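Local coordinates for Ycf54-like protein (Synechocystis sp. PCC 6803, PDB 5M2P) that is probably a component of the magnesium protoporphyrin IX monomethylester cyclase, with conserved residues required for protochlorophyllide formation, at residues A[22-25]-A[26-29]; A[74-77]-A[78-82]. All blocks are in the same frame, centred on the assembly; numbering follows the deposited sequence.

Interaction 1: residues A[22-25]-A[26-29]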
ATOM      1  N   PRO A  22      13.653   9.757  -0.254  1.00 16.59           N
ATOM      2  CA  PRO A  22      14.303   8.951  -1.294  1.00 16.21           C
ATOM      3  C   PRO A  22      13.393   7.795  -1.735  1.00 14.54           C
ATOM      4  O   PRO A  22      13.316   7.494  -2.920  1.00 13.66           O
ATOM      5  CB  PRO A  22      15.595   8.459  -0.603  1.00 18.43           C
ATOM      6  CG  PRO A  22      15.909   9.547   0.358  1.00 21.53           C
ATOM      7  CD  PRO A  22      14.567  10.021   0.871  1.00 17.86           C
ATOM      8  N   PHE A  23      12.685   7.177  -0.792  1.00 13.83           N
ATOM      9  CA  PHE A  23      11.741   6.113  -1.130  1.00 11.39           C
ATOM     10  C   PHE A  23      10.631   6.622  -2.061  1.00 11.51           C
ATOM     11  O   PHE A  23      10.265   5.972  -3.055  1.00 12.36           O
ATOM     12  CB  PHE A  23      11.134   5.478   0.136  1.00 11.93           C
ATOM     13  CG  PHE A  23      10.018   4.504  -0.155  1.00  9.73           C
ATOM     14  CD1 PHE A  23      10.307   3.224  -0.548  1.00 11.88           C
ATOM     15  CD2 PHE A  23       8.706   4.879  -0.068  1.00 10.90           C
ATOM     16  CE1 PHE A  23       9.305   2.342  -0.846  1.00 12.82           C
ATOM     17  CE2 PHE A  23       7.693   3.993  -0.365  1.00 10.88           C
ATOM     18  CZ  PHE A  23       7.990   2.725  -0.757  1.00 12.74           C
ATOM     19  N   GLU A  24      10.056   7.753  -1.711  1.00 11.86           N
ATOM     20  CA  GLU A  24       9.023   8.313  -2.547  1.00 13.56           C
ATOM     21  C   GLU A  24       9.563   8.630  -3.933  1.00 13.07           C
ATOM     22  O   GLU A  24       8.847   8.471  -4.918  1.00 14.74           O
ATOM     23  CB  GLU A  24       8.430   9.549  -1.898  1.00 14.74           C
ATOM     24  CG  GLU A  24       7.554   9.257  -0.696  1.00 16.37           C
ATOM     25  CD  GLU A  24       6.327   8.440  -1.073  1.00 19.11           C
ATOM     26  OE1 GLU A  24       5.826   8.561  -2.212  1.00 23.28           O
ATOM     27  OE2 GLU A  24       5.859   7.658  -0.245  1.00 20.72           O
ATOM     28  N   GLU A  25      10.820   9.057  -4.036  1.00 13.02           N
ATOM     29  CA  GLU A  25      11.427   9.282  -5.347  1.00 15.42           C
ATOM     30  C   GLU A  25      11.562   7.987  -6.143  1.00 14.28           C
ATOM     31  O   GLU A  25      11.369   7.976  -7.352  1.00 14.53           O
ATOM     32  CB  GLU A  25      12.807   9.980  -5.225  1.00 19.69           C
ATOM     33  CG  GLU A  25      13.529  10.219  -6.551  1.00 34.16           C
ATOM     34  CD  GLU A  25      12.712  11.053  -7.520  1.00 47.85           C
ATOM     35  OE1 GLU A  25      12.068  12.031  -7.076  1.00 42.05           O
ATOM     36  OE2 GLU A  25      12.710  10.727  -8.724  1.00 49.61           O
ATOM     37  N   VAL A  26      11.876   6.883  -5.471  1.00 12.38           N
ATOM     38  CA  VAL A  26      11.931   5.593  -6.132  1.00 12.53           C
ATOM     39  C   VAL A  26      10.569   5.247  -6.717  1.00 10.97           C
ATOM     40  O   VAL A  26      10.489   4.777  -7.849  1.00 11.39           O
ATOM     41  CB  VAL A  26      12.410   4.451  -5.200  1.00 13.22           C
ATOM     42  CG1 VAL A  26      12.291   3.101  -5.876  1.00 15.14           C
ATOM     43  CG2 VAL A  26      13.854   4.696  -4.779  1.00 15.18           C
ATOM     44  N   LEU A  27       9.509   5.502  -5.955  1.00 10.30           N
ATOM     45  CA  LEU A  27       8.158   5.199  -6.458  1.00 10.06           C
ATOM     46  C   LEU A  27       7.809   6.082  -7.646  1.00 10.03           C
ATOM     47  O   LEU A  27       7.221   5.610  -8.608  1.00 10.98           O
ATOM     48  CB  LEU A  27       7.111   5.410  -5.378  1.00 12.59           C
ATOM     49  CG  LEU A  27       7.134   4.506  -4.167  1.00 17.42           C
ATOM     50  CD1 LEU A  27       5.903   4.761  -3.323  1.00 18.91           C
ATOM     51  CD2 LEU A  27       7.170   3.076  -4.624  1.00 20.27           C
ATOM     52  N   LYS A  28       8.143   7.369  -7.575  1.00 11.37           N
ATOM     53  CA  LYS A  28       7.914   8.268  -8.730  1.00 12.15           C
ATOM     54  C   LYS A  28       8.667   7.765  -9.958  1.00 11.10           C
ATOM     55  O   LYS A  28       8.105   7.694 -11.054  1.00 12.16           O
ATOM     56  CB  LYS A  28       8.358   9.682  -8.376  1.00 15.09           C
ATOM     57  CG  LYS A  28       8.136  10.702  -9.478  1.00 18.86           C
ATOM     58  CD  LYS A  28       8.965  11.958  -9.239  1.00 24.96           C
ATOM     59  CE  LYS A  28       8.776  12.995 -10.333  1.00 31.73           C
ATOM     60  NZ  LYS A  28       7.623  13.886 -10.020  1.00 48.22           N
ATOM     61  N   GLU A  29       9.936   7.401  -9.790  1.00 12.26           N
ATOM     62  CA  GLU A  29      10.713   6.880 -10.905  1.00 13.86           C
ATOM     63  C   GLU A  29      10.144   5.589 -11.446  1.00 12.10           C
ATOM     64  O   GLU A  29      10.156   5.359 -12.653  1.00 13.90           O
ATOM     65  CB  GLU A  29      12.182   6.702 -10.518  1.00 18.96           C
ATOM     66  CG  GLU A  29      12.932   8.026 -10.478  1.00 31.85           C
ATOM     67  CD  GLU A  29      12.804   8.786 -11.794  1.00 53.00           C
ATOM     68  OE1 GLU A  29      13.202   8.217 -12.842  1.00 64.99           O
ATOM     69  OE2 GLU A  29      12.275   9.931 -11.787  1.00 48.81           O
TER
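Leu27 lies against the ring of Phe23, one helical turn earlier. Its CB rests over backbone, 3.5 Å from Glu24 O. From there CG, turned away from the carbonyl carbon (chi1 -66°), passes over the face of the Phe23 ring in a CH-pi contact, 4.2 Å from the ring centroid and 28° off the normal. CD1 goes to the rim, where it meets Phe23 CE2 at 3.5 Å, and it has Glu24 OE1 at 4.0 Å, roughly at right angles to that contact; CD2 just reaches Phe23 CZ. On another side of the same helix Glu25 and Glu29 run side by side, and their OE2 atoms come within 3.2 Å of each other. Two like charges so close would repel, or one carboxylate may hold a proton. Lys28 offers partial relief at best, since Lys28 NZ stays 5.6 Å from Glu25 OE1. Regular i to i+4 bonds, such as Glu29 N to Glu25 O at 2.9 Å, carry the turns beneath. Phe23 and Leu27 both face Ile71 of strand 68-73, and Phe23 also reaches Leu86 of helix 76-86, the helix that covers this side; Leu17 of helix 14-18 touches Phe23 and Glu24.

Interaction 2: residues A[74-77]-A[78-82]; sequences TNKS and FIVWV
Entered from strand 68-73 through Thr74, whose backbone bonds to Asp42, Asn75 folds its side chain back over the start of helix 76-86, its amide carbon CG lying 3.9 Å from CB of Phe78. Asn75 is the N-cap: with CG opposite the backbone N (chi1 180°), OD1 is carried to the first turn. Phe78 N reaches it at 3.3 Å and Ser77 N at 3.0 Å, both weakly. The hydroxyl Ser77 OG lies 2.7 Å from Asn75 OD1 in the conformer modelled here, one of two, so this third bond is doubtful. Asn75 O adds two more weak acceptances, from Phe78 N at 3.1 Å and Ile79 N at 3.5 Å. With Lys76 the regular pattern begins: Lys76 O takes Val80 N at 3.0 Å, and CG2 of Val80 sits 3.4 Å from the same oxygen. Ser77, in this conformer, points OG into the space between its own N and carbonyl carbon (chi1 65°), which brings it to the Asn75 amide; its carbonyl accepts Trp81 N. The chemistry is that of a helix start, where first-turn N-H groups lack partners from a preceding turn. One amide oxygen serves two of them through weak bonds, so the cap is a shared and rather loose one.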
ATOM      1  N   THR A  74      -0.388  -5.460  -6.588  1.00  6.88           N
ATOM      2  CA  THR A  74      -0.684  -6.842  -6.943  1.00  6.85           C
ATOM      3  C   THR A  74       0.590  -7.655  -7.195  1.00  7.24           C
ATOM      4  O   THR A  74       0.498  -8.842  -7.436  1.00  8.69           O
ATOM      5  CB  THR A  74      -1.622  -6.913  -8.145  1.00  7.77           C
ATOM      6  OG1 THR A  74      -1.042  -6.139  -9.201  1.00  8.87           O
ATOM      7  CG2 THR A  74      -3.006  -6.373  -7.771  1.00 10.03           C
ATOM      8  N   ASN A  75       1.746  -6.987  -7.119  1.00  7.29           N
ATOM      9  CA  ASN A  75       3.044  -7.634  -7.282  1.00  9.24           C
ATOM     10  C   ASN A  75       3.654  -7.903  -5.916  1.00  7.47           C
ATOM     11  O   ASN A  75       4.145  -6.986  -5.263  1.00  7.25           O
ATOM     12  CB  ASN A  75       3.964  -6.742  -8.118  1.00 10.41           C
ATOM     13  CG  ASN A  75       5.344  -7.337  -8.331  1.00 13.51           C
ATOM     14  OD1 ASN A  75       5.729  -8.303  -7.674  1.00 15.91           O
ATOM     15  ND2 ASN A  75       6.091  -6.756  -9.247  1.00 21.98           N
ATOM     16  N   LYS A  76       3.550  -9.137  -5.437  1.00  8.54           N
ATOM     17  CA  LYS A  76       4.046  -9.476  -4.093  0.50  8.92           C
ATOM     18  C   LYS A  76       5.520  -9.103  -3.929  1.00  9.36           C
ATOM     19  O   LYS A  76       5.938  -8.634  -2.882  1.00  9.51           O
ATOM     20  CB  LYS A  76       3.826 -10.956  -3.739  0.50 13.93           C
ATOM     21  CG  LYS A  76       4.087 -11.268  -2.263  0.50 11.25           C
ATOM     22  CD  LYS A  76       3.794 -12.708  -1.870  0.50 12.69           C
ATOM     23  CE  LYS A  76       3.682 -12.831  -0.362  0.50 14.34           C
ATOM     24  NZ  LYS A  76       3.328 -14.211   0.063  0.50 17.59           N
ATOM     25  N   SER A  77       6.308  -9.349  -4.960  1.00 10.00           N
ATOM     26  CA  SER A  77       7.729  -9.131  -4.787  0.50 10.19           C
ATOM     27  C   SER A  77       8.052  -7.659  -4.576  1.00  9.03           C
ATOM     28  O   SER A  77       9.012  -7.341  -3.883  1.00  8.52           O
ATOM     29  CB  SER A  77       8.503  -9.714  -5.946  0.50 10.76           C
ATOM     30  OG  SER A  77       8.235  -9.074  -7.160  0.50 13.13           O
ATOM     31  N   PHE A  78       7.233  -6.759  -5.110  1.00  9.72           N
ATOM     32  CA  PHE A  78       7.425  -5.342  -4.899  1.00  8.44           C
ATOM     33  C   PHE A  78       7.200  -4.995  -3.434  1.00  7.40           C
ATOM     34  O   PHE A  78       7.966  -4.249  -2.831  1.00  7.87           O
ATOM     35  CB  PHE A  78       6.520  -4.524  -5.826  1.00  9.51           C
ATOM     36  CG  PHE A  78       6.643  -3.058  -5.608  1.00 10.21           C
ATOM     37  CD1 PHE A  78       7.841  -2.412  -5.859  1.00 11.74           C
ATOM     38  CD2 PHE A  78       5.582  -2.313  -5.120  1.00 10.55           C
ATOM     39  CE1 PHE A  78       7.979  -1.065  -5.645  1.00 14.06           C
ATOM     40  CE2 PHE A  78       5.722  -0.942  -4.910  1.00 12.50           C
ATOM     41  CZ  PHE A  78       6.931  -0.329  -5.177  1.00 13.97           C
ATOM     42  N   ILE A  79       6.177  -5.573  -2.821  1.00  7.60           N
ATOM     43  CA  ILE A  79       5.913  -5.295  -1.409  1.00  7.83           C
ATOM     44  C   ILE A  79       6.961  -5.919  -0.499  1.00  6.90           C
ATOM     45  O   ILE A  79       7.285  -5.355   0.518  1.00  7.28           O
ATOM     46  CB  ILE A  79       4.453  -5.639  -1.030  1.00  8.77           C
ATOM     47  CG1 ILE A  79       3.473  -4.800  -1.863  1.00 10.76           C
ATOM     48  CG2 ILE A  79       4.210  -5.415   0.451  1.00 10.62           C
ATOM     49  CD1 ILE A  79       3.565  -3.318  -1.634  1.00 10.41           C
ATOM     50  N   VAL A  80       7.533  -7.056  -0.886  1.00  7.79           N
ATOM     51  CA  VAL A  80       8.641  -7.623  -0.140  1.00  8.80           C
ATOM     52  C   VAL A  80       9.781  -6.593  -0.100  1.00  7.96           C
ATOM     53  O   VAL A  80      10.374  -6.342   0.962  1.00  8.81           O
ATOM     54  CB  VAL A  80       9.125  -8.949  -0.787  1.00  9.14           C
ATOM     55  CG1 VAL A  80      10.446  -9.394  -0.176  1.00 11.29           C
ATOM     56  CG2 VAL A  80       8.058 -10.011  -0.615  1.00 11.14           C
ATOM     57  N   TRP A  81      10.078  -5.996  -1.246  1.00  7.45           N
ATOM     58  CA  TRP A  81      11.106  -4.953  -1.343  1.00  9.06           C
ATOM     59  C   TRP A  81      10.744  -3.752  -0.484  1.00  7.82           C
ATOM     60  O   TRP A  81      11.570  -3.236   0.235  1.00  7.93           O
ATOM     61  CB  TRP A  81      11.348  -4.512  -2.790  1.00 10.76           C
ATOM     62  CG  TRP A  81      12.197  -3.263  -2.900  1.00 12.81           C
ATOM     63  CD1 TRP A  81      13.543  -3.185  -2.791  1.00 18.65           C
ATOM     64  CD2 TRP A  81      11.716  -1.912  -3.046  1.00 14.15           C
ATOM     65  NE1 TRP A  81      13.942  -1.876  -2.864  1.00 16.98           N
ATOM     66  CE2 TRP A  81      12.838  -1.075  -3.020  1.00 17.06           C
ATOM     67  CE3 TRP A  81      10.439  -1.339  -3.187  1.00 14.92           C
ATOM     68  CZ2 TRP A  81      12.737   0.300  -3.132  1.00 16.73           C
ATOM     69  CZ3 TRP A  81      10.340   0.018  -3.312  1.00 14.43           C
ATOM     70  CH2 TRP A  81      11.479   0.828  -3.291  1.00 17.40           C
ATOM     71  N   VAL A  82       9.495  -3.319  -0.556  1.00  6.60           N
ATOM     72  CA  VAL A  82       9.090  -2.152   0.232  1.00  7.05           C
ATOM     73  C   VAL A  82       9.335  -2.407   1.717  1.00  6.32           C
ATOM     74  O   VAL A  82       9.829  -1.526   2.441  1.00  6.90           O
ATOM     75  CB  VAL A  82       7.599  -1.789  -0.003  1.00  7.20           C
ATOM     76  CG1 VAL A  82       7.128  -0.746   0.989  1.00  8.44           C
ATOM     77  CG2 VAL A  82       7.341  -1.321  -1.430  1.00  8.86           C
TER

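In the fold
Interaction 1 comes first along the chain, in helix 21-36, and interaction 2 follows at the start of helix 76-86; strands 43-47 and 68-73 lie between them in sequence. Their centres are about 15 Å apart, yet the side chains of the two helices mesh directly. Leu27 CD2 meets Phe78 CZ at 3.5 Å, and Phe23 CE1 and Val26 CG1 each come equally close to the indole of Trp81, at CZ3 and CH2 respectively. Helix 76-86 shares the contact with Ile71 of the four-stranded antiparallel sheet, through Phe78 and Ile79. The two local contacts thus belong to one hydrophobic helix-helix interface beside that sheet, all within the Ycf54 family region of this single chain.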